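Long-range contacts in Aac(6')-ib (Escherichia coli, PDB 2VQY), which probably transfers an acetyl group from acetyl-CoA to the 6'-amino group of aminoglycosides such as kanamycin B, which confers resistance to these antibiotics: residues S95-G100 and G113-D118; L142-P147 and M188-Q193; G104-E109 and K151-P156. The protein carries 2 engineered substitutions. All blocks are in the same frame, centred on the assembly; numbering follows the deposited sequence. Where two conformers were deposited one is given.

Contact 1. Residues S95-G100 and G113-D118. With PAR (paromomycin), chain C.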
# COMPACT_ATOMS: atom_id res chain seq x y z
N SER A 95 -1.36 3.91 -3.50
CA SER A 95 -0.08 4.62 -3.50
C SER A 95 -0.36 6.07 -3.22
O SER A 95 -1.48 6.55 -3.47
CB SER A 95 0.67 4.46 -4.83
OG SER A 95 -0.10 4.97 -5.93
N TYR A 96 0.64 6.78 -2.72
CA TYR A 96 0.47 8.19 -2.41
C TYR A 96 1.75 8.98 -2.65
O TYR A 96 2.86 8.43 -2.60
CB TYR A 96 -0.08 8.42 -0.95
CG TYR A 96 0.82 7.84 0.10
CD1 TYR A 96 1.91 8.57 0.57
CD2 TYR A 96 0.58 6.56 0.65
CE1 TYR A 96 2.78 8.04 1.53
CE2 TYR A 96 1.47 6.02 1.64
CZ TYR A 96 2.54 6.78 2.06
OH TYR A 96 3.43 6.31 2.99
N VAL A 97 1.58 10.26 -2.96
CA VAL A 97 2.72 11.18 -3.04
C VAL A 97 3.02 11.65 -1.62
O VAL A 97 2.22 12.35 -1.01
CB VAL A 97 2.42 12.38 -3.99
CG1 VAL A 97 3.65 13.36 -4.00
CG2 VAL A 97 2.06 11.87 -5.42
N ALA A 98 4.18 11.26 -1.07
CA ALA A 98 4.47 11.53 0.34
C ALA A 98 4.46 13.06 0.65
O ALA A 98 3.90 13.50 1.67
CB ALA A 98 5.83 10.89 0.70
N LEU A 99 5.07 13.85 -0.22
CA LEU A 99 5.07 15.31 -0.08
C LEU A 99 3.65 15.94 -0.07
O LEU A 99 3.45 17.01 0.52
CB LEU A 99 5.94 15.91 -1.20
CG LEU A 99 6.45 17.34 -1.12
CD1 LEU A 99 7.20 17.51 0.19
CD2 LEU A 99 7.38 17.56 -2.32
N GLY A 100 2.68 15.24 -0.69
CA GLY A 100 1.24 15.62 -0.78
C GLY A 100 0.27 15.10 0.29
O GLY A 100 -0.96 15.28 0.18
N GLY A 113 9.20 13.03 -5.76
CA GLY A 113 9.30 11.73 -6.43
C GLY A 113 9.02 10.54 -5.51
O GLY A 113 8.89 9.39 -5.96
N VAL A 114 8.92 10.80 -4.21
CA VAL A 114 8.75 9.70 -3.25
C VAL A 114 7.28 9.28 -3.25
O VAL A 114 6.38 10.14 -3.16
CB VAL A 114 9.24 10.09 -1.81
CG1 VAL A 114 8.99 8.96 -0.84
CG2 VAL A 114 10.75 10.46 -1.81
N ARG A 115 7.05 7.98 -3.40
CA ARG A 115 5.71 7.40 -3.31
C ARG A 115 5.67 6.44 -2.13
O ARG A 115 6.62 5.67 -1.94
CB ARG A 115 5.35 6.64 -4.57
CG ARG A 115 5.36 7.48 -5.84
CD ARG A 115 4.14 8.42 -5.95
NE ARG A 115 4.30 9.27 -7.16
CZ ARG A 115 5.02 10.39 -7.16
NH1 ARG A 115 5.61 10.81 -6.03
NH2 ARG A 115 5.15 11.12 -8.28
N GLY A 116 4.57 6.45 -1.37
CA GLY A 116 4.37 5.42 -0.35
C GLY A 116 3.28 4.44 -0.78
O GLY A 116 2.46 4.75 -1.68
N ILE A 117 3.24 3.28 -0.16
CA ILE A 117 2.19 2.28 -0.45
C ILE A 117 1.58 1.69 0.83
O ILE A 117 2.26 1.61 1.88
CB ILE A 117 2.69 1.13 -1.36
CG1 ILE A 117 3.88 0.39 -0.69
CG2 ILE A 117 3.07 1.65 -2.80
CD1 ILE A 117 4.40 -0.85 -1.49
N ASP A 118 0.31 1.29 0.73
CA ASP A 118 -0.38 0.52 1.79
C ASP A 118 -1.19 -0.53 1.06
O ASP A 118 -1.62 -0.30 -0.09
CB ASP A 118 -1.32 1.41 2.61
CG ASP A 118 -0.64 2.65 3.17
OD1 ASP A 118 0.05 2.51 4.19
OD2 ASP A 118 -0.82 3.76 2.61
C11 PAR C . -3.66 3.74 5.87
O11 PAR C . -2.76 4.73 6.41
C21 PAR C . -4.92 3.56 6.75
N21 PAR C . -5.51 4.88 6.98
C31 PAR C . -4.49 2.92 8.10
O31 PAR C . -5.62 2.76 9.00
C41 PAR C . -3.74 1.59 7.84
O41 PAR C . -3.28 0.98 9.07
C51 PAR C . -2.53 1.84 6.89
O51 PAR C . -2.96 2.57 5.66
C61 PAR C . -1.90 0.53 6.39
O61 PAR C . -0.51 0.75 6.05
C12 PAR C . -0.27 7.75 4.90
N12 PAR C . 0.56 8.61 4.03
C22 PAR C . 0.37 6.35 5.09
C32 PAR C . -0.54 5.57 6.05
N32 PAR C . 0.08 4.24 6.33
C42 PAR C . -1.96 5.38 5.39
C52 PAR C . -2.62 6.77 5.13
O52 PAR C . -3.82 6.56 4.33
C62 PAR C . -1.66 7.57 4.23
O62 PAR C . -2.29 8.83 4.02
C13 PAR C . -4.92 7.45 4.68
C23 PAR C . -5.42 8.12 3.37
O23 PAR C . -4.81 9.38 3.17
C33 PAR C . -6.92 8.28 3.68
O33 PAR C . -7.05 9.33 4.69
C43 PAR C . -7.23 6.94 4.35
O43 PAR C . -5.99 6.52 5.03
C53 PAR C . -7.56 5.85 3.30
O53 PAR C . -6.54 5.87 2.28
C14 PAR C . -8.40 9.55 5.11
C24 PAR C . -8.67 11.07 5.13
N24 PAR C . -7.62 11.74 5.93
C34 PAR C . -10.07 11.34 5.74
O34 PAR C . -11.08 10.91 4.80
C44 PAR C . -10.26 10.62 7.09
O44 PAR C . -9.39 11.19 8.08
C54 PAR C . -9.92 9.13 6.96
O54 PAR C . -8.53 9.04 6.47
C64 PAR C . -10.16 8.44 8.32
N64 PAR C . -9.17 7.38 8.52
O HOH W 1 3.03 3.79 3.57
O HOH W 2 6.77 12.80 -2.30
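Y96 and G116 face each other as an antiparallel hydrogen-bonded pair, tied by two backbone bonds: Y96 N to G116 O and G116 N to Y96 O, both 2.9 Å. Two residues on, A98 N reaches V114 O at 3.2 Å, while R115 folds back on its own strand so that NH1 donates to the same oxygen from the opposite face of the carbonyl plane. NH1 also bonds P112 O. Water 2 joins V114 O to L99 N, inside the short 3-10 segment 98-100.

Apolar and ring packing centres on Y96. With CG set between the backbone N and the carbonyl carbon (chi1 59°), the ring lies back across the neighbouring strand, and G116 CA, with no side chain in the way, makes a CH-pi contact 3.6 Å from the ring centroid. On the sheet face that carries S95, V97, R115 and I117, V97 CG2 sits 3.7 Å from R115 CZ, over one face of the guanidinium.

These strands, 88-97 and 114-121, are neighbours in the central sheet of the GNAT fold, and their Y96 and D118 side chains reach bound paromomycin.

Ligand and polar contacts gather at that end. Paromomycin N12 lies over the ring face opposite G116. D118 OD1 accepts from paromomycin O61 at 2.6 Å and from N32 at 2.8 Å, whereas OD2 approaches the ring edge of Y96 and is bonded by Q94. The Y96 hydroxyl is held by Q153 and by water 1, which also bonds I117 O.

Contact 2. Residues L142-P147 and M188-Q193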
# COMPACT_ATOMS: atom_id res chain seq x y z
N LEU A 142 4.75 -1.01 -11.07
CA LEU A 142 3.83 0.01 -11.56
C LEU A 142 4.40 1.40 -11.27
O LEU A 142 4.49 2.26 -12.15
CB LEU A 142 2.45 -0.15 -10.90
CG LEU A 142 1.26 0.73 -11.33
CD1 LEU A 142 -0.06 0.05 -10.94
CD2 LEU A 142 1.29 2.13 -10.73
N LEU A 143 4.74 1.64 -10.00
CA LEU A 143 5.19 2.96 -9.59
C LEU A 143 6.50 3.41 -10.27
O LEU A 143 6.59 4.58 -10.69
CB LEU A 143 5.33 3.01 -8.07
CG LEU A 143 3.95 2.97 -7.34
CD1 LEU A 143 4.17 2.73 -5.82
CD2 LEU A 143 3.14 4.24 -7.57
N PHE A 144 7.49 2.53 -10.38
CA PHE A 144 8.72 2.88 -11.11
C PHE A 144 8.54 3.09 -12.65
O PHE A 144 9.37 3.73 -13.31
CB PHE A 144 9.86 1.92 -10.81
CG PHE A 144 10.44 2.09 -9.42
CD1 PHE A 144 10.81 3.37 -8.94
CD2 PHE A 144 10.62 0.98 -8.59
CE1 PHE A 144 11.36 3.51 -7.66
CE2 PHE A 144 11.16 1.11 -7.29
CZ PHE A 144 11.54 2.38 -6.84
N ASN A 145 7.45 2.57 -13.19
CA ASN A 145 7.05 2.91 -14.57
C ASN A 145 6.57 4.34 -14.75
O ASN A 145 6.32 4.79 -15.87
CB ASN A 145 6.02 1.89 -15.12
CG ASN A 145 6.67 0.62 -15.55
OD1 ASN A 145 7.87 0.61 -15.89
ND2 ASN A 145 5.90 -0.48 -15.55
N ASP A 146 6.43 5.08 -13.66
CA ASP A 146 6.34 6.52 -13.72
C ASP A 146 7.76 7.06 -13.55
O ASP A 146 8.31 7.00 -12.44
CB ASP A 146 5.42 7.05 -12.61
CG ASP A 146 5.34 8.57 -12.58
OD1 ASP A 146 6.01 9.23 -13.39
OD2 ASP A 146 4.59 9.11 -11.74
N PRO A 147 8.35 7.63 -14.63
CA PRO A 147 9.76 8.02 -14.52
C PRO A 147 10.04 9.14 -13.50
O PRO A 147 11.19 9.32 -13.08
CB PRO A 147 10.15 8.44 -15.96
CG PRO A 147 8.82 8.93 -16.54
CD PRO A 147 7.78 7.98 -15.95
N MET A 188 10.34 1.93 5.77
CA MET A 188 11.02 1.03 4.86
C MET A 188 11.04 1.64 3.47
O MET A 188 10.07 2.25 3.08
CB MET A 188 10.31 -0.33 4.79
CG MET A 188 10.20 -1.06 6.19
SD MET A 188 9.39 -2.63 6.04
CE MET A 188 10.67 -3.64 5.27
N VAL A 189 12.15 1.48 2.76
CA VAL A 189 12.26 2.10 1.42
C VAL A 189 12.84 1.13 0.38
O VAL A 189 13.57 0.17 0.70
CB VAL A 189 13.08 3.43 1.42
CG1 VAL A 189 12.50 4.49 2.38
CG2 VAL A 189 14.56 3.15 1.64
N GLN A 190 12.54 1.42 -0.88
CA GLN A 190 13.15 0.75 -2.01
C GLN A 190 13.43 1.85 -3.03
O GLN A 190 12.50 2.48 -3.52
CB GLN A 190 12.24 -0.34 -2.59
CG GLN A 190 12.85 -1.07 -3.76
CD GLN A 190 12.09 -2.29 -4.24
OE1 GLN A 190 11.07 -2.73 -3.65
NE2 GLN A 190 12.62 -2.90 -5.25
N THR A 191 14.70 2.09 -3.34
CA THR A 191 15.04 3.21 -4.26
C THR A 191 14.96 2.70 -5.70
O THR A 191 15.01 1.49 -5.96
CB THR A 191 16.48 3.76 -4.04
OG1 THR A 191 17.42 2.74 -4.40
CG2 THR A 191 16.68 4.18 -2.58
N ARG A 192 14.83 3.64 -6.64
CA ARG A 192 14.88 3.26 -8.05
C ARG A 192 16.18 2.53 -8.40
O ARG A 192 16.13 1.55 -9.09
CB ARG A 192 14.68 4.48 -8.97
CG ARG A 192 14.79 4.07 -10.46
CD ARG A 192 14.50 5.25 -11.40
NE ARG A 192 13.11 5.72 -11.33
CZ ARG A 192 12.08 5.16 -11.97
NH1 ARG A 192 12.25 4.09 -12.75
NH2 ARG A 192 10.86 5.69 -11.81
N GLN A 193 17.32 3.00 -7.90
CA GLN A 193 18.60 2.31 -8.20
C GLN A 193 18.61 0.84 -7.75
O GLN A 193 19.07 -0.03 -8.48
CB GLN A 193 19.78 3.07 -7.61
CG GLN A 193 21.16 2.48 -7.98
CD GLN A 193 22.32 3.37 -7.53
OE1 GLN A 193 22.59 3.53 -6.32
NE2 GLN A 193 23.03 3.96 -8.52
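The guanidinium of R192 has F144 CD1 over the centre of one face, 3.7 Å above its plane, and F144 O at its edge, in plane. The F144 ring, turned 69° from the guanidinium, receives Q190 O at its own edge, 3.5 Å from CZ. Ring and arginine run antiparallel alongside one another, so that R192 CB packs against ring atom CE1 while the charged end lies beside F144 CB and the backbone.

The arginine extends from its backbone (chi1 178°) and then bends at chi3 (-66°), which brings both terminal nitrogens onto a single oxygen. NH1 donates to F144 O at 3.0 Å and NH2 at 2.9 Å, from opposite faces of the carbonyl plane. NH2 also donates to V149 O, a separate loop carbonyl, and P147 CA lies close by.

The contact fastens the C-terminal end of helix 131-144 to the junction where strand 183-191 passes into helix 192-197. T191 is the N-cap of that last helix, its OG1 accepting from A194 N. F195 of the same helix meets the F144 ring, and I152 of the central sheet touches it too.

The arginine thus puts positive charge on F144 O, near the C-terminal end of helix 131-144, where the helix dipole would favour it, and its paired grip on that oxygen limits rotation of the guanidinium.

Contact 3. Residues G104-E109 and K151-P156. Engineered in segment 104-109: W105 (natural residue Arg). With PAR (paromomycin), chain C.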
# COMPACT_ATOMS: atom_id res chain seq x y z
N GLY A 104 0.64 16.42 9.26
CA GLY A 104 1.27 15.49 10.21
C GLY A 104 2.05 14.38 9.54
O GLY A 104 2.93 13.77 10.14
N TRP A 105 1.72 14.13 8.27
CA TRP A 105 2.29 13.03 7.50
C TRP A 105 3.50 13.47 6.67
O TRP A 105 3.39 14.42 5.88
CB TRP A 105 1.21 12.44 6.58
CG TRP A 105 0.18 11.65 7.30
CD1 TRP A 105 -1.08 12.07 7.70
CD2 TRP A 105 0.32 10.31 7.76
NE1 TRP A 105 -1.73 11.05 8.38
CE2 TRP A 105 -0.89 9.96 8.44
CE3 TRP A 105 1.35 9.37 7.69
CZ2 TRP A 105 -1.09 8.69 9.02
CZ3 TRP A 105 1.15 8.09 8.25
CH2 TRP A 105 -0.06 7.77 8.90
N TRP A 106 4.62 12.75 6.83
CA TRP A 106 5.84 12.92 6.01
C TRP A 106 6.32 14.38 5.96
O TRP A 106 6.73 14.87 4.90
CB TRP A 106 5.64 12.30 4.58
CG TRP A 106 4.96 10.97 4.76
CD1 TRP A 106 3.76 10.57 4.27
CD2 TRP A 106 5.44 9.88 5.58
NE1 TRP A 106 3.44 9.30 4.73
CE2 TRP A 106 4.46 8.85 5.52
CE3 TRP A 106 6.63 9.66 6.32
CZ2 TRP A 106 4.58 7.65 6.23
CZ3 TRP A 106 6.77 8.45 7.01
CH2 TRP A 106 5.76 7.44 6.94
N GLU A 107 6.28 15.05 7.11
CA GLU A 107 6.58 16.49 7.14
C GLU A 107 8.04 16.85 6.82
O GLU A 107 8.32 18.00 6.44
CB GLU A 107 6.11 17.12 8.46
CG GLU A 107 4.59 17.14 8.59
CD GLU A 107 4.11 17.89 9.80
OE1 GLU A 107 4.93 18.20 10.69
OE2 GLU A 107 2.89 18.19 9.86
N GLU A 108 8.96 15.89 6.98
CA GLU A 108 10.38 16.10 6.61
C GLU A 108 10.65 15.86 5.12
O GLU A 108 11.76 16.15 4.62
CB GLU A 108 11.33 15.22 7.44
CG GLU A 108 11.04 15.22 8.95
CD GLU A 108 10.74 16.60 9.51
OE1 GLU A 108 11.53 17.55 9.26
OE2 GLU A 108 9.70 16.75 10.21
N GLU A 109 9.66 15.32 4.40
CA GLU A 109 9.92 14.96 3.01
C GLU A 109 10.16 16.22 2.17
O GLU A 109 9.53 17.25 2.40
CB GLU A 109 8.78 14.11 2.40
CG GLU A 109 9.09 13.62 0.99
CD GLU A 109 10.37 12.78 0.91
OE1 GLU A 109 10.36 11.62 1.35
OE2 GLU A 109 11.38 13.27 0.36
N LYS A 151 11.73 6.78 -5.39
CA LYS A 151 11.87 5.88 -4.23
C LYS A 151 10.48 5.54 -3.74
O LYS A 151 9.58 6.40 -3.78
CB LYS A 151 12.58 6.65 -3.10
CG LYS A 151 12.78 5.83 -1.81
CD LYS A 151 13.72 6.58 -0.86
CE LYS A 151 13.08 7.83 -0.25
NZ LYS A 151 14.06 8.59 0.63
N ILE A 152 10.30 4.31 -3.30
CA ILE A 152 9.02 3.93 -2.72
C ILE A 152 9.25 3.71 -1.23
O ILE A 152 10.27 3.14 -0.84
CB ILE A 152 8.42 2.67 -3.39
CG1 ILE A 152 8.31 2.89 -4.90
CG2 ILE A 152 7.03 2.36 -2.80
CD1 ILE A 152 7.99 1.62 -5.65
N GLN A 153 8.31 4.18 -0.43
CA GLN A 153 8.40 3.96 1.03
C GLN A 153 7.16 3.23 1.52
O GLN A 153 6.13 3.18 0.82
CB GLN A 153 8.49 5.29 1.76
CG GLN A 153 7.16 6.10 1.66
CD GLN A 153 7.18 7.41 2.44
OE1 GLN A 153 8.16 8.16 2.41
NE2 GLN A 153 6.04 7.74 3.06
N THR A 154 7.25 2.69 2.73
CA THR A 154 6.08 2.13 3.42
C THR A 154 6.33 2.25 4.94
O THR A 154 7.48 2.49 5.36
CB THR A 154 5.76 0.69 2.95
OG1 THR A 154 4.47 0.27 3.43
CG2 THR A 154 6.85 -0.29 3.40
N ASP A 155 5.27 2.10 5.73
CA ASP A 155 5.32 2.47 7.15
C ASP A 155 4.53 1.43 7.99
O ASP A 155 3.63 1.82 8.73
CB ASP A 155 4.80 3.89 7.36
CG ASP A 155 3.29 4.06 6.99
OD1 ASP A 155 2.75 3.22 6.21
OD2 ASP A 155 2.68 5.01 7.54
N PRO A 156 4.89 0.13 7.87
CA PRO A 156 4.15 -0.85 8.69
C PRO A 156 4.31 -0.55 10.18
O PRO A 156 5.32 0.02 10.59
CB PRO A 156 4.83 -2.18 8.36
CG PRO A 156 6.22 -1.81 7.82
CD PRO A 156 5.95 -0.52 7.07
C11 PAR C . -3.66 3.74 5.87
O11 PAR C . -2.76 4.73 6.41
C21 PAR C . -4.92 3.56 6.75
N21 PAR C . -5.51 4.88 6.98
C31 PAR C . -4.49 2.92 8.10
O31 PAR C . -5.62 2.76 9.00
C41 PAR C . -3.74 1.59 7.84
O41 PAR C . -3.28 0.98 9.07
C51 PAR C . -2.53 1.84 6.89
O51 PAR C . -2.96 2.57 5.66
C61 PAR C . -1.90 0.53 6.39
O61 PAR C . -0.51 0.75 6.05
C12 PAR C . -0.27 7.75 4.90
N12 PAR C . 0.56 8.61 4.03
C22 PAR C . 0.37 6.35 5.09
C32 PAR C . -0.54 5.57 6.05
N32 PAR C . 0.08 4.24 6.33
C42 PAR C . -1.96 5.38 5.39
C52 PAR C . -2.62 6.77 5.13
O52 PAR C . -3.82 6.56 4.33
C62 PAR C . -1.66 7.57 4.23
O62 PAR C . -2.29 8.83 4.02
C13 PAR C . -4.92 7.45 4.68
C23 PAR C . -5.42 8.12 3.37
O23 PAR C . -4.81 9.38 3.17
C33 PAR C . -6.92 8.28 3.68
O33 PAR C . -7.05 9.33 4.69
C43 PAR C . -7.23 6.94 4.35
O43 PAR C . -5.99 6.52 5.03
C53 PAR C . -7.56 5.85 3.30
O53 PAR C . -6.54 5.87 2.28
C14 PAR C . -8.40 9.55 5.11
C24 PAR C . -8.67 11.07 5.13
N24 PAR C . -7.62 11.74 5.93
C34 PAR C . -10.07 11.34 5.74
O34 PAR C . -11.08 10.91 4.80
C44 PAR C . -10.26 10.62 7.09
O44 PAR C . -9.39 11.19 8.08
C54 PAR C . -9.92 9.13 6.96
O54 PAR C . -8.53 9.04 6.47
C64 PAR C . -10.16 8.44 8.32
N64 PAR C . -9.17 7.38 8.52
O HOH W 3 8.52 10.76 3.16
O HOH W 4 12.09 9.89 2.21
O HOH W 5 13.68 11.93 0.39
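An amide nitrogen points into the face of an indole: Q153 NE2 stands 3.1 Å above the W106 ring plane, over its centre, with the amide plane turned 72° from the ring. Q153 leaves its strand with CG between the backbone N and the carbonyl carbon (chi1 68°) and runs extended from there, its amide end reaching the indole from the far side of the contact. That amide is anchored by Y187 at OE1.

At the indole edge come D155 CB and paromomycin N12, the latter 3.0 Å from W106 NE1. D155 OD2 also approaches W105 CZ3 at 3.5 Å, near that ring's plane. W105, an engineered replacement of arginine, covers the 2-deoxystreptamine ring with a ring face, paromomycin C12 lying 3.5 Å above it.

The loop between strands 88-97 and 114-121 thereby meets strand 151-154 of the GNAT sheet to form one wall of the aminoglycoside site. D155, just past that strand, accepts from paromomycin N32 at OD1 (2.9 Å) and more weakly at OD2.

Farther from the ligand, water replaces direct contact. Water 3 donates to both E109 OE1 and Q153 OE1, and water 4 links E109 OE1 to K151 NZ, 4.8 Å apart; E109 OE2 accepts from D111 N.

Overall arrangement
Contact 1 is the buried one, a pairing of adjacent sheet strands built on backbone bonds; contacts 2 and 3 are partly buried and depend on side chains. Contacts 1 and 3 share paromomycin and meet through strands 114-121 and 151-154, with R115 O close to Q153 N and with D118 and D155 both accepting from one ligand amine. Contact 2 lies away from the antibiotic, where an arginine holds a carbonyl oxygen near a helix end. It still reaches the same sheet: L143 packs on I117 and S95 of contact 1, and strand 183-191 pairs with strand 151-154 of contact 3, where water bridges E109 to Q153 and K151.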